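Local coordinates for oxidized polyvinyl alcohol hydrolase (Sphingopyxis, PDB 3WLA), which hydrolyses beta-diketones such as 4,6-nonanedione, and cleaves oxidized polyvinyl alcohol in the second step of polyvinyl alcohol degradation, at residues D175-M183 / A299-K308; P39-W50 / N72-Y80. All coordinates share one frame; numbering follows the deposited sequence.

Contact 1 of 2, residues D175-M183 / A299-K308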
loop_
_atom_site.group_PDB
_atom_site.type_symbol
_atom_site.label_atom_id
_atom_site.label_comp_id
_atom_site.label_asym_id
_atom_site.label_seq_id
_atom_site.Cartn_x
_atom_site.Cartn_y
_atom_site.Cartn_z
ATOM N N ASP A 175 -6.602 -5.545 -7.772
ATOM C CA ASP A 175 -7.176 -4.526 -8.630
ATOM C C ASP A 175 -6.121 -3.802 -9.457
ATOM O O ASP A 175 -6.094 -2.563 -9.548
ATOM C CB ASP A 175 -7.943 -3.546 -7.717
ATOM C CG ASP A 175 -8.966 -2.704 -8.473
ATOM O OD1 ASP A 175 -9.225 -3.023 -9.635
ATOM O OD2 ASP A 175 -9.529 -1.738 -7.899
ATOM N N SER A 176 -5.259 -4.567 -10.099
ATOM C CA SER A 176 -4.236 -3.961 -10.927
ATOM C C SER A 176 -4.821 -3.290 -12.191
ATOM O O SER A 176 -4.139 -2.552 -12.879
ATOM C CB SER A 176 -3.199 -5.007 -11.318
ATOM O OG SER A 176 -3.759 -6.027 -12.124
ATOM N N GLU A 177 -6.093 -3.522 -12.482
ATOM C CA GLU A 177 -6.719 -2.895 -13.652
ATOM C C GLU A 177 -6.899 -1.405 -13.373
ATOM O O GLU A 177 -6.944 -0.572 -14.282
ATOM C CB GLU A 177 -8.102 -3.492 -13.922
ATOM C CG GLU A 177 -8.098 -4.859 -14.531
ATOM C CD GLU A 177 -7.621 -5.948 -13.550
ATOM O OE1 GLU A 177 -7.822 -5.807 -12.286
ATOM O OE2 GLU A 177 -7.050 -6.956 -14.077
ATOM N N PHE A 178 -7.024 -1.066 -12.101
ATOM C CA PHE A 178 -7.231 0.319 -11.735
ATOM C C PHE A 178 -5.929 1.115 -11.506
ATOM O O PHE A 178 -5.625 2.057 -12.243
ATOM C CB PHE A 178 -8.163 0.376 -10.505
ATOM C CG PHE A 178 -8.632 1.765 -10.149
ATOM C CD1 PHE A 178 -9.471 2.472 -11.011
ATOM C CD2 PHE A 178 -8.235 2.367 -8.946
ATOM C CE1 PHE A 178 -9.909 3.747 -10.696
ATOM C CE2 PHE A 178 -8.669 3.660 -8.603
ATOM C CZ PHE A 178 -9.516 4.362 -9.488
ATOM N N TRP A 179 -5.165 0.710 -10.506
ATOM C CA TRP A 179 -3.923 1.388 -10.117
ATOM C C TRP A 179 -2.781 1.231 -11.124
ATOM O O TRP A 179 -2.567 0.138 -11.684
ATOM C CB TRP A 179 -3.427 0.829 -8.765
ATOM C CG TRP A 179 -4.475 0.872 -7.652
ATOM C CD1 TRP A 179 -5.215 -0.167 -7.140
ATOM C CD2 TRP A 179 -4.927 2.042 -7.006
ATOM N NE1 TRP A 179 -6.126 0.309 -6.213
ATOM C CE2 TRP A 179 -5.959 1.666 -6.112
ATOM C CE3 TRP A 179 -4.562 3.393 -7.100
ATOM C CZ2 TRP A 179 -6.615 2.579 -5.331
ATOM C CZ3 TRP A 179 -5.218 4.304 -6.325
ATOM C CH2 TRP A 179 -6.241 3.904 -5.447
ATOM N N ALA A 180 -2.059 2.336 -11.343
ATOM C CA ALA A 180 -0.899 2.309 -12.224
ATOM C C ALA A 180 0.301 1.738 -11.448
ATOM O O ALA A 180 1.403 1.513 -12.001
ATOM C CB ALA A 180 -0.586 3.729 -12.720
ATOM N N GLY A 181 0.091 1.486 -10.163
ATOM C CA GLY A 181 1.181 0.991 -9.315
ATOM C C GLY A 181 1.084 1.576 -7.897
ATOM O O GLY A 181 0.037 2.112 -7.455
ATOM N N GLY A 182 2.175 1.530 -7.162
ATOM C CA GLY A 182 2.081 2.063 -5.816
ATOM C C GLY A 182 3.350 1.826 -5.033
ATOM O O GLY A 182 4.338 1.217 -5.548
ATOM N N MET A 183 3.351 2.320 -3.796
ATOM C CA MET A 183 4.527 2.182 -2.958
ATOM C C MET A 183 4.230 1.558 -1.593
ATOM O O MET A 183 3.920 2.267 -0.634
ATOM C CB MET A 183 5.196 3.549 -2.746
ATOM C CG MET A 183 6.453 3.477 -1.857
ATOM S SD MET A 183 7.417 4.948 -1.972
ATOM C CE MET A 183 6.218 6.290 -1.471
ATOM N N ALA A 299 9.987 9.354 -5.126
ATOM C CA ALA A 299 9.252 8.118 -5.361
ATOM C C ALA A 299 8.020 8.347 -6.258
ATOM O O ALA A 299 7.768 7.575 -7.208
ATOM C CB ALA A 299 8.811 7.490 -4.016
ATOM N N LEU A 300 7.259 9.396 -5.968
ATOM C CA LEU A 300 6.066 9.642 -6.779
ATOM C C LEU A 300 6.427 10.052 -8.199
ATOM O O LEU A 300 5.782 9.584 -9.130
ATOM C CB LEU A 300 5.110 10.672 -6.150
ATOM C CG LEU A 300 3.999 10.159 -5.201
ATOM C CD1 LEU A 300 2.832 9.483 -5.992
ATOM C CD2 LEU A 300 4.609 9.207 -4.194
ATOM N N ASN A 301 7.414 10.931 -8.378
ATOM C CA ASN A 301 7.819 11.295 -9.756
ATOM C C ASN A 301 8.320 10.048 -10.500
ATOM O O ASN A 301 8.114 9.929 -11.715
ATOM C CB ASN A 301 8.926 12.346 -9.769
ATOM C CG ASN A 301 8.428 13.706 -9.452
ATOM O OD1 ASN A 301 7.224 14.011 -9.569
ATOM N ND2 ASN A 301 9.350 14.571 -9.071
ATOM N N THR A 302 8.995 9.127 -9.792
ATOM C CA THR A 302 9.483 7.902 -10.419
ATOM C C THR A 302 8.254 7.072 -10.902
ATOM O O THR A 302 8.229 6.555 -12.029
ATOM C CB THR A 302 10.329 7.059 -9.417
ATOM O OG1 THR A 302 11.533 7.768 -9.104
ATOM C CG2 THR A 302 10.705 5.698 -9.986
ATOM N N MET A 303 7.226 6.952 -10.059
ATOM C CA MET A 303 6.057 6.214 -10.499
ATOM C C MET A 303 5.331 6.996 -11.622
ATOM O O MET A 303 4.831 6.425 -12.606
ATOM C CB MET A 303 5.131 5.945 -9.303
ATOM C CG MET A 303 5.758 4.949 -8.287
ATOM S SD MET A 303 4.612 4.497 -7.001
ATOM C CE MET A 303 4.562 5.990 -6.125
ATOM N N ALA A 304 5.301 8.306 -11.504
ATOM C CA ALA A 304 4.598 9.089 -12.510
ATOM C C ALA A 304 5.314 9.015 -13.859
ATOM O O ALA A 304 4.735 9.350 -14.886
ATOM C CB ALA A 304 4.506 10.505 -12.071
ATOM N N SER A 305 6.573 8.579 -13.857
ATOM C CA SER A 305 7.331 8.481 -15.108
ATOM C C SER A 305 7.001 7.194 -15.849
ATOM O O SER A 305 7.526 6.919 -16.952
ATOM C CB SER A 305 8.842 8.509 -14.840
ATOM O OG SER A 305 9.330 7.239 -14.381
ATOM N N HIS A 306 6.140 6.382 -15.256
ATOM C CA HIS A 306 5.796 5.128 -15.871
ATOM C C HIS A 306 4.286 4.967 -15.797
ATOM O O HIS A 306 3.797 4.167 -15.051
ATOM C CB HIS A 306 6.503 3.982 -15.123
ATOM C CG HIS A 306 6.577 2.713 -15.903
ATOM N ND1 HIS A 306 5.693 1.676 -15.729
ATOM C CD2 HIS A 306 7.453 2.301 -16.851
ATOM C CE1 HIS A 306 6.016 0.678 -16.530
ATOM N NE2 HIS A 306 7.083 1.026 -17.220
ATOM N N PRO A 307 3.538 5.749 -16.586
ATOM C CA PRO A 307 2.078 5.664 -16.571
ATOM C C PRO A 307 1.592 4.279 -17.001
ATOM O O PRO A 307 2.288 3.542 -17.730
ATOM C CB PRO A 307 1.643 6.802 -17.510
ATOM C CG PRO A 307 2.794 6.960 -18.433
ATOM C CD PRO A 307 4.021 6.751 -17.559
ATOM N N LYS A 308 0.409 3.925 -16.516
ATOM C CA LYS A 308 -0.180 2.629 -16.806
ATOM C C LYS A 308 -0.126 2.353 -18.301
ATOM O O LYS A 308 -0.557 3.176 -19.109
ATOM C CB LYS A 308 -1.630 2.573 -16.307
ATOM C CG LYS A 308 -2.266 1.214 -16.389
ATOM C CD LYS A 308 -3.510 1.177 -15.491
ATOM C CE LYS A 308 -3.740 -0.208 -14.943
ATOM N NZ LYS A 308 -2.629 -0.871 -14.215
HETATM O O HOH W 1 2.334 1.932 -14.660
#
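Lys308 leaves its backbone with CG anti to N (chi1 -172°) and then bends at chi3 and chi4, which curls its end round to the carbonyls of Ser176 and Trp179. The ammonium NZ donates to both: Ser176 O lies 2.6 Å from Lys308 NZ and is met almost head-on, with a C=O...N angle of 176°, whereas Trp179 O, 2.7 Å from Lys308 NZ, is approached from above its carbonyl plane. A third backbone oxygen, that of Pro231, also accepts from this amine, and the carboxylate of Asp230 is a long, weak ion partner. With an alanine here, the carbonyls of Ser176 and Trp179 would probably lose their shared donor and the 176-179 turn one of its ties to the 305-308 loop. Nearer the backbone, Lys308 CB rests against Ala180 CB at 3.9 Å, and a water bridges Ala180 O and His306 O by donating to each.

Deeper in, the contact is apolar. Met183 runs extended through chi1 and chi2, which carries SD to 3.5 Å from Ala299 CB; the bend at chi3 then turns CE toward the same methyl. Met303 reaches back from the helix, its SD 3.5 Å from Gly182 C, with Phe157 and Ile235 of the flanking strands also touching its side chain. Helix end 299-304 thus lies roughly antiparallel over the start of inner strand 181-185, the helix-on-sheet layering of the alpha/beta-hydrolase fold.

Contact 2 of 2, residues P39-W50 / N72-Y80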
loop_
_atom_site.group_PDB
_atom_site.type_symbol
_atom_site.label_atom_id
_atom_site.label_comp_id
_atom_site.label_asym_id
_atom_site.label_seq_id
_atom_site.Cartn_x
_atom_site.Cartn_y
_atom_site.Cartn_z
ATOM N N PRO A 39 -6.350 18.705 -3.000
ATOM C CA PRO A 39 -6.073 18.892 -4.430
ATOM C C PRO A 39 -4.831 19.705 -4.741
ATOM O O PRO A 39 -4.350 20.462 -3.924
ATOM C CB PRO A 39 -7.345 19.563 -4.940
ATOM C CG PRO A 39 -7.680 20.500 -3.830
ATOM C CD PRO A 39 -7.403 19.623 -2.540
ATOM N N PRO A 40 -4.260 19.528 -5.939
ATOM C CA PRO A 40 -3.054 20.288 -6.341
ATOM C C PRO A 40 -3.549 21.701 -6.730
ATOM O O PRO A 40 -4.762 21.876 -6.973
ATOM C CB PRO A 40 -2.570 19.500 -7.542
ATOM C CG PRO A 40 -3.867 19.044 -8.165
ATOM C CD PRO A 40 -4.697 18.597 -6.994
ATOM N N LYS A 41 -2.675 22.705 -6.775
ATOM C CA LYS A 41 -3.154 24.042 -7.190
ATOM C C LYS A 41 -3.667 24.078 -8.650
ATOM O O LYS A 41 -4.597 24.806 -8.945
ATOM C CB LYS A 41 -2.091 25.136 -6.963
ATOM C CG LYS A 41 -0.685 24.913 -7.548
ATOM C CD LYS A 41 0.243 26.143 -7.244
ATOM C CE LYS A 41 1.766 25.786 -7.188
ATOM N NZ LYS A 41 2.215 25.131 -5.880
ATOM N N ASP A 42 -3.096 23.273 -9.550
ATOM C CA ASP A 42 -3.563 23.223 -10.953
ATOM C C ASP A 42 -3.596 21.762 -11.437
ATOM O O ASP A 42 -2.630 21.042 -11.226
ATOM C CB ASP A 42 -2.619 24.036 -11.867
ATOM C CG ASP A 42 -2.460 25.477 -11.400
ATOM O OD1 ASP A 42 -3.405 26.276 -11.613
ATOM O OD2 ASP A 42 -1.408 25.787 -10.800
ATOM N N SER A 43 -4.703 21.329 -12.051
ATOM C CA SER A 43 -4.846 19.950 -12.563
ATOM C C SER A 43 -4.753 20.100 -14.065
ATOM O O SER A 43 -5.780 19.940 -14.770
ATOM C CB SER A 43 -6.236 19.333 -12.284
ATOM O OG SER A 43 -6.826 19.705 -11.049
ATOM N N ALA A 44 -3.556 20.454 -14.537
ATOM C CA ALA A 44 -3.290 20.682 -15.952
ATOM C C ALA A 44 -3.987 19.687 -16.911
ATOM O O ALA A 44 -3.326 18.951 -17.641
ATOM C CB ALA A 44 -1.794 20.663 -16.164
ATOM N N GLY A 45 -5.313 19.680 -16.927
ATOM C CA GLY A 45 -6.031 18.755 -17.780
ATOM C C GLY A 45 -6.081 17.313 -17.246
ATOM O O GLY A 45 -6.780 16.467 -17.868
ATOM N N GLY A 46 -5.363 17.022 -16.139
ATOM C CA GLY A 46 -5.366 15.687 -15.535
ATOM C C GLY A 46 -4.240 15.424 -14.523
ATOM O O GLY A 46 -3.116 15.104 -14.889
ATOM N N ALA A 47 -4.554 15.497 -13.234
ATOM C CA ALA A 47 -3.542 15.302 -12.174
ATOM C C ALA A 47 -3.230 13.885 -11.769
ATOM O O ALA A 47 -4.125 13.051 -11.651
ATOM C CB ALA A 47 -3.970 16.056 -10.894
ATOM N N PRO A 48 -1.947 13.574 -11.573
ATOM C CA PRO A 48 -1.623 12.215 -11.138
ATOM C C PRO A 48 -2.140 12.156 -9.680
ATOM O O PRO A 48 -2.212 13.207 -8.986
ATOM C CB PRO A 48 -0.105 12.171 -11.219
ATOM C CG PRO A 48 0.318 13.584 -11.141
ATOM C CD PRO A 48 -0.743 14.299 -11.975
ATOM N N VAL A 49 -2.499 10.948 -9.240
ATOM C CA VAL A 49 -3.030 10.726 -7.900
ATOM C C VAL A 49 -2.150 9.889 -6.949
ATOM O O VAL A 49 -1.577 8.865 -7.355
ATOM C CB VAL A 49 -4.399 10.041 -8.014
ATOM C CG1 VAL A 49 -4.918 9.683 -6.645
ATOM C CG2 VAL A 49 -5.378 11.005 -8.714
ATOM N N TRP A 50 -2.043 10.361 -5.709
ATOM C CA TRP A 50 -1.296 9.687 -4.626
ATOM C C TRP A 50 -2.320 9.390 -3.502
ATOM O O TRP A 50 -3.017 10.300 -3.028
ATOM C CB TRP A 50 -0.199 10.615 -4.105
ATOM C CG TRP A 50 0.621 10.173 -2.884
ATOM C CD1 TRP A 50 1.027 10.984 -1.851
ATOM C CD2 TRP A 50 1.185 8.880 -2.618
ATOM N NE1 TRP A 50 1.805 10.288 -0.961
ATOM C CE2 TRP A 50 1.918 8.991 -1.392
ATOM C CE3 TRP A 50 1.153 7.643 -3.292
ATOM C CZ2 TRP A 50 2.603 7.927 -0.826
ATOM C CZ3 TRP A 50 1.831 6.564 -2.734
ATOM C CH2 TRP A 50 2.560 6.710 -1.494
ATOM N N ASN A 72 2.585 13.790 3.802
ATOM C CA ASN A 72 2.151 13.463 2.445
ATOM C C ASN A 72 1.344 14.561 1.739
ATOM O O ASN A 72 1.322 14.596 0.518
ATOM C CB ASN A 72 1.406 12.130 2.430
ATOM C CG ASN A 72 2.367 10.959 2.443
ATOM O OD1 ASN A 72 2.972 10.663 1.409
ATOM N ND2 ASN A 72 2.542 10.302 3.596
ATOM N N ALA A 73 0.734 15.488 2.482
ATOM C CA ALA A 73 -0.012 16.553 1.824
ATOM C C ALA A 73 0.922 17.429 0.975
ATOM O O ALA A 73 0.489 18.146 0.084
ATOM C CB ALA A 73 -0.761 17.465 2.890
ATOM N N LYS A 74 2.205 17.393 1.289
ATOM C CA LYS A 74 3.174 18.217 0.583
ATOM C C LYS A 74 3.228 17.887 -0.921
ATOM O O LYS A 74 3.535 18.768 -1.745
ATOM C CB LYS A 74 4.537 18.044 1.243
ATOM C CG LYS A 74 5.695 18.858 0.665
ATOM C CD LYS A 74 5.620 20.322 1.002
ATOM C CE LYS A 74 6.885 21.046 0.484
ATOM N NZ LYS A 74 8.124 20.288 0.857
ATOM N N LEU A 75 2.887 16.650 -1.277
ATOM C CA LEU A 75 2.920 16.270 -2.671
ATOM C C LEU A 75 1.921 17.106 -3.509
ATOM O O LEU A 75 2.103 17.268 -4.706
ATOM C CB LEU A 75 2.644 14.788 -2.837
ATOM C CG LEU A 75 3.761 13.765 -2.592
ATOM C CD1 LEU A 75 5.010 14.197 -3.355
ATOM C CD2 LEU A 75 4.050 13.595 -1.141
ATOM N N ALA A 76 0.869 17.629 -2.880
ATOM C CA ALA A 76 -0.076 18.451 -3.607
ATOM C C ALA A 76 0.615 19.749 -4.090
ATOM O O ALA A 76 0.139 20.373 -5.015
ATOM C CB ALA A 76 -1.248 18.807 -2.741
ATOM N N GLU A 77 1.716 20.143 -3.450
ATOM C CA GLU A 77 2.437 21.335 -3.873
ATOM C C GLU A 77 3.204 21.079 -5.184
ATOM O O GLU A 77 3.640 22.029 -5.844
ATOM C CB GLU A 77 3.412 21.771 -2.778
ATOM C CG GLU A 77 2.737 22.402 -1.615
ATOM C CD GLU A 77 3.690 22.758 -0.466
ATOM O OE1 GLU A 77 4.927 22.885 -0.668
ATOM O OE2 GLU A 77 3.180 22.940 0.670
ATOM N N HIS A 78 3.313 19.808 -5.573
ATOM C CA HIS A 78 4.050 19.414 -6.760
ATOM C C HIS A 78 3.171 18.822 -7.872
ATOM O O HIS A 78 3.646 18.093 -8.746
ATOM C CB HIS A 78 5.130 18.412 -6.379
ATOM C CG HIS A 78 6.115 18.943 -5.389
ATOM N ND1 HIS A 78 7.231 19.659 -5.761
ATOM C CD2 HIS A 78 6.110 18.938 -4.035
ATOM C CE1 HIS A 78 7.862 20.085 -4.680
ATOM N NE2 HIS A 78 7.200 19.662 -3.615
ATOM N N GLY A 79 1.880 19.110 -7.804
ATOM C CA GLY A 79 0.975 18.694 -8.842
ATOM C C GLY A 79 0.180 17.440 -8.636
ATOM O O GLY A 79 -0.605 17.070 -9.496
ATOM N N TYR A 80 0.397 16.775 -7.512
ATOM C CA TYR A 80 -0.345 15.545 -7.244
ATOM C C TYR A 80 -1.646 15.781 -6.502
ATOM O O TYR A 80 -1.696 16.630 -5.580
ATOM C CB TYR A 80 0.479 14.638 -6.359
ATOM C CG TYR A 80 1.657 14.120 -7.076
ATOM C CD1 TYR A 80 1.540 12.981 -7.852
ATOM C CD2 TYR A 80 2.867 14.796 -7.046
ATOM C CE1 TYR A 80 2.628 12.518 -8.617
ATOM C CE2 TYR A 80 3.940 14.346 -7.793
ATOM C CZ TYR A 80 3.799 13.201 -8.584
ATOM O OH TYR A 80 4.844 12.762 -9.392
HETATM O O HOH W 2 -1.125 18.595 -11.901
#
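Trp50 and Asn72 supply the strong hydrogen bond of this contact: Trp50 NE1 donates to Asn72 OD1 at 2.7 Å with an N-H...O angle of 158°. The oxygen sits at the indole edge, almost in the ring plane, but the amide is turned 50° from that plane, so the N-H reaches OD1 from above the carbonyl plane. On the other branch of the amide, Asn72 ND2 has a weak bond to Asn63. A second, weak hydrogen bond links Lys41 NZ to Glu77 O.

Gentler polar contacts come from the backbone. Pro40 CA points its hydrogen at Ala76 O, 3.5 Å away, and Tyr80 CA does the same to Pro48 O over an equal distance. One water donates to both Asp42 O and Gly79 O, bridging the two loops.

Apolar packing fills in the rest. Pro48 CG lies 3.6 Å from Tyr80 CD1, the two side chains crossing at about a right angle; with CG anti to the carbonyl carbon (chi1 -69°), the Tyr80 ring stands beside Pro48, and its hydroxyl goes on to bond Asn301. Pro40 CB presses on the backbone at Gly79 C, while Leu75 CG meets Trp50 CD1 at 4.0 Å. The turns of 72-80 therefore pack beside the start of strand 47-53 and lead into its parallel neighbour 81-85, completing, through helix 60-65, a beta-alpha-beta crossover of the alpha/beta-hydrolase sheet, right-handed as such units usually are.

From the N terminus, contact 2 comes first: after strand 31-38 the chain passes through the 39-46 loop into strand 47-53, and residues 72-80 close a short loop of about twenty residues just before strand 81-85. Contact 1 opens later and spans far more chain, since 115 residues lie between 175-183 and 299-308. The two are in series, neither nested nor crossed. In space they meet, with centres about 15 Å apart: the Tyr80 hydroxyl reaches helix 292-304, and close by Leu300 CD1 packs on Trp50 CE3. Helix 292-304 thereby joins the N-terminal side of the sheet to its inner strand 181-185.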